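Local coordinates for protein 4-alpha-glucanotransferase (Corynebacterium glutamicum, PDB 5B68) that belongs to the 4-alpha-glucanotransferases, or amylomaltases, carrying an N-terminal beta-sandwich domain beside a TIM-barrel-like domain, at residues 93-98 with 151-156. Sequence-based numbering, arbitrary orientation. Where two conformers were deposited one is given.
Sequences DGSPAD and NERSAE. With SO4 (sulfate ion), chain M.
S95 CB and the sulfate sulfur both lie at the edge of the R153 guanidinium, in its plane. R153 NH2 donates to sulfate O3 at 2.8 Å, nearly straight (167°), while its NH1 reaches sulfate O4 at 2.9 Å. The same R153 NH2 makes a weak bond to S95 OG (3.3 Å), a hydroxyl whose main partner is the carbonyl of H92; being small, serine lets the guanidinium come this near. A water accepts from R153 NE, and the bend at chi3 (-68°) helps turn the guanidinium toward the 93-98 loop. All this lies on the surface of the N-terminal beta sandwich, where the loop joining strands 86-92 and 98-102 meets the type II' turn of the beta-hairpin 142-150/153-162. N151 holds the first turn position, where phi is positive, which asparagine tolerates better than most residues. It uses its amide at both ends: N151 ND2 donates to sulfate O3 (3.0 Å), and OD1 rests 3.4 Å from P96 CD, the two side chains crossing at about a right angle. Proline's ring offers that amide a rigid nonpolar surface. The sulfate, probably from the crystallisation liquor, suits the positive charge of R153, which also forms a salt bridge with E152 OE2.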
loop_
_atom_site.group_PDB
_atom_site.type_symbol
_atom_site.label_atom_id
_atom_site.label_comp_id
_atom_site.label_asym_id
_atom_site.label_seq_id
_atom_site.Cartn_x
_atom_site.Cartn_y
_atom_site.Cartn_z
ATOM N N ASP A 93 -41.676 11.795 11.885
ATOM C CA ASP A 93 -42.597 12.422 10.945
ATOM C C ASP A 93 -43.272 13.663 11.576
ATOM O O ASP A 93 -43.669 13.631 12.716
ATOM C CB ASP A 93 -43.605 11.406 10.459
ATOM C CG ASP A 93 -44.483 11.925 9.335
ATOM O OD1 ASP A 93 -44.003 12.517 8.340
ATOM O OD2 ASP A 93 -45.663 11.639 9.414
ATOM N N GLY A 94 -43.165 14.798 10.901
ATOM C CA GLY A 94 -43.665 16.041 11.451
ATOM C C GLY A 94 -42.708 16.846 12.290
ATOM O O GLY A 94 -43.036 17.953 12.655
ATOM N N SER A 95 -41.492 16.342 12.563
ATOM C CA SER A 95 -40.490 17.154 13.240
ATOM C C SER A 95 -39.579 17.816 12.147
ATOM O O SER A 95 -39.645 17.377 10.957
ATOM C CB SER A 95 -39.727 16.246 14.255
ATOM O OG SER A 95 -38.897 15.337 13.532
ATOM N N PRO A 96 -38.766 18.838 12.517
ATOM C CA PRO A 96 -37.904 19.589 11.584
ATOM C C PRO A 96 -36.831 18.676 11.009
ATOM O O PRO A 96 -36.403 17.702 11.712
ATOM C CB PRO A 96 -37.274 20.622 12.443
ATOM C CG PRO A 96 -38.193 20.807 13.602
ATOM C CD PRO A 96 -38.703 19.451 13.870
ATOM N N ALA A 97 -36.487 18.955 9.745
ATOM C CA ALA A 97 -35.257 18.467 9.158
ATOM C C ALA A 97 -34.369 19.662 8.775
ATOM O O ALA A 97 -34.319 20.100 7.628
ATOM C CB ALA A 97 -35.566 17.581 7.997
ATOM N N ASP A 98 -33.741 20.269 9.773
ATOM C CA ASP A 98 -32.846 21.398 9.505
ATOM C C ASP A 98 -31.487 20.757 9.223
ATOM O O ASP A 98 -30.982 20.005 10.045
ATOM C CB ASP A 98 -32.745 22.373 10.666
ATOM C CG ASP A 98 -34.096 22.922 11.088
ATOM O OD1 ASP A 98 -34.971 22.971 10.223
ATOM O OD2 ASP A 98 -34.268 23.262 12.288
ATOM N N ASN A 151 -35.551 19.126 16.320
ATOM C CA ASN A 151 -35.808 19.461 17.742
ATOM C C ASN A 151 -34.616 19.092 18.570
ATOM O O ASN A 151 -33.539 19.597 18.275
ATOM C CB ASN A 151 -37.100 18.872 18.217
ATOM C CG ASN A 151 -38.287 19.434 17.452
ATOM O OD1 ASN A 151 -38.230 20.579 17.007
ATOM N ND2 ASN A 151 -39.348 18.594 17.224
ATOM N N GLU A 152 -34.766 18.275 19.605
ATOM C CA GLU A 152 -33.642 17.923 20.446
ATOM C C GLU A 152 -32.758 16.731 19.924
ATOM O O GLU A 152 -31.819 16.305 20.596
ATOM C CB GLU A 152 -34.130 17.625 21.872
ATOM C CG GLU A 152 -34.614 16.209 22.129
ATOM C CD GLU A 152 -36.036 15.882 21.653
ATOM O OE1 GLU A 152 -36.765 16.750 21.037
ATOM O OE2 GLU A 152 -36.407 14.699 21.924
ATOM N N ARG A 153 -33.109 16.168 18.777
ATOM C CA ARG A 153 -32.291 15.154 18.155
ATOM C C ARG A 153 -31.312 15.841 17.207
ATOM O O ARG A 153 -31.619 16.873 16.542
ATOM C CB ARG A 153 -33.148 14.159 17.418
ATOM C CG ARG A 153 -34.064 13.359 18.302
ATOM C CD ARG A 153 -35.047 12.480 17.509
ATOM N NE ARG A 153 -36.057 13.282 16.772
ATOM C CZ ARG A 153 -37.074 13.935 17.327
ATOM N NH1 ARG A 153 -37.263 13.883 18.648
ATOM N NH2 ARG A 153 -37.895 14.695 16.560
ATOM N N SER A 154 -30.085 15.330 17.181
ATOM C CA SER A 154 -29.078 15.850 16.277
ATOM C C SER A 154 -28.277 14.680 15.675
ATOM O O SER A 154 -28.227 13.583 16.223
ATOM C CB SER A 154 -28.182 16.892 16.949
ATOM O OG SER A 154 -27.406 16.286 17.957
ATOM N N ALA A 155 -27.681 14.948 14.515
ATOM C CA ALA A 155 -26.857 13.941 13.792
ATOM C C ALA A 155 -25.832 14.674 12.939
ATOM O O ALA A 155 -25.992 15.877 12.605
ATOM C CB ALA A 155 -27.691 13.026 12.912
ATOM N N GLU A 156 -24.754 13.970 12.583
ATOM C CA GLU A 156 -23.772 14.573 11.686
ATOM C C GLU A 156 -23.197 13.423 10.851
ATOM O O GLU A 156 -23.238 12.279 11.270
ATOM C CB GLU A 156 -22.636 15.282 12.430
ATOM C CG GLU A 156 -21.855 14.397 13.370
ATOM C CD GLU A 156 -20.639 15.150 13.877
ATOM O OE1 GLU A 156 -19.506 14.902 13.381
ATOM O OE2 GLU A 156 -20.859 16.087 14.657
HETATM S S SO4 M . -40.156 15.778 19.451
HETATM O O1 SO4 M . -39.286 16.872 19.968
HETATM O O2 SO4 M . -41.553 15.983 19.871
HETATM O O3 SO4 M . -40.112 15.743 17.949
HETATM O O4 SO4 M . -39.763 14.491 20.080
HETATM O O HOH W 1 -36.117 13.399 14.038
HETATM O O HOH W 2 -35.081 21.564 14.954
#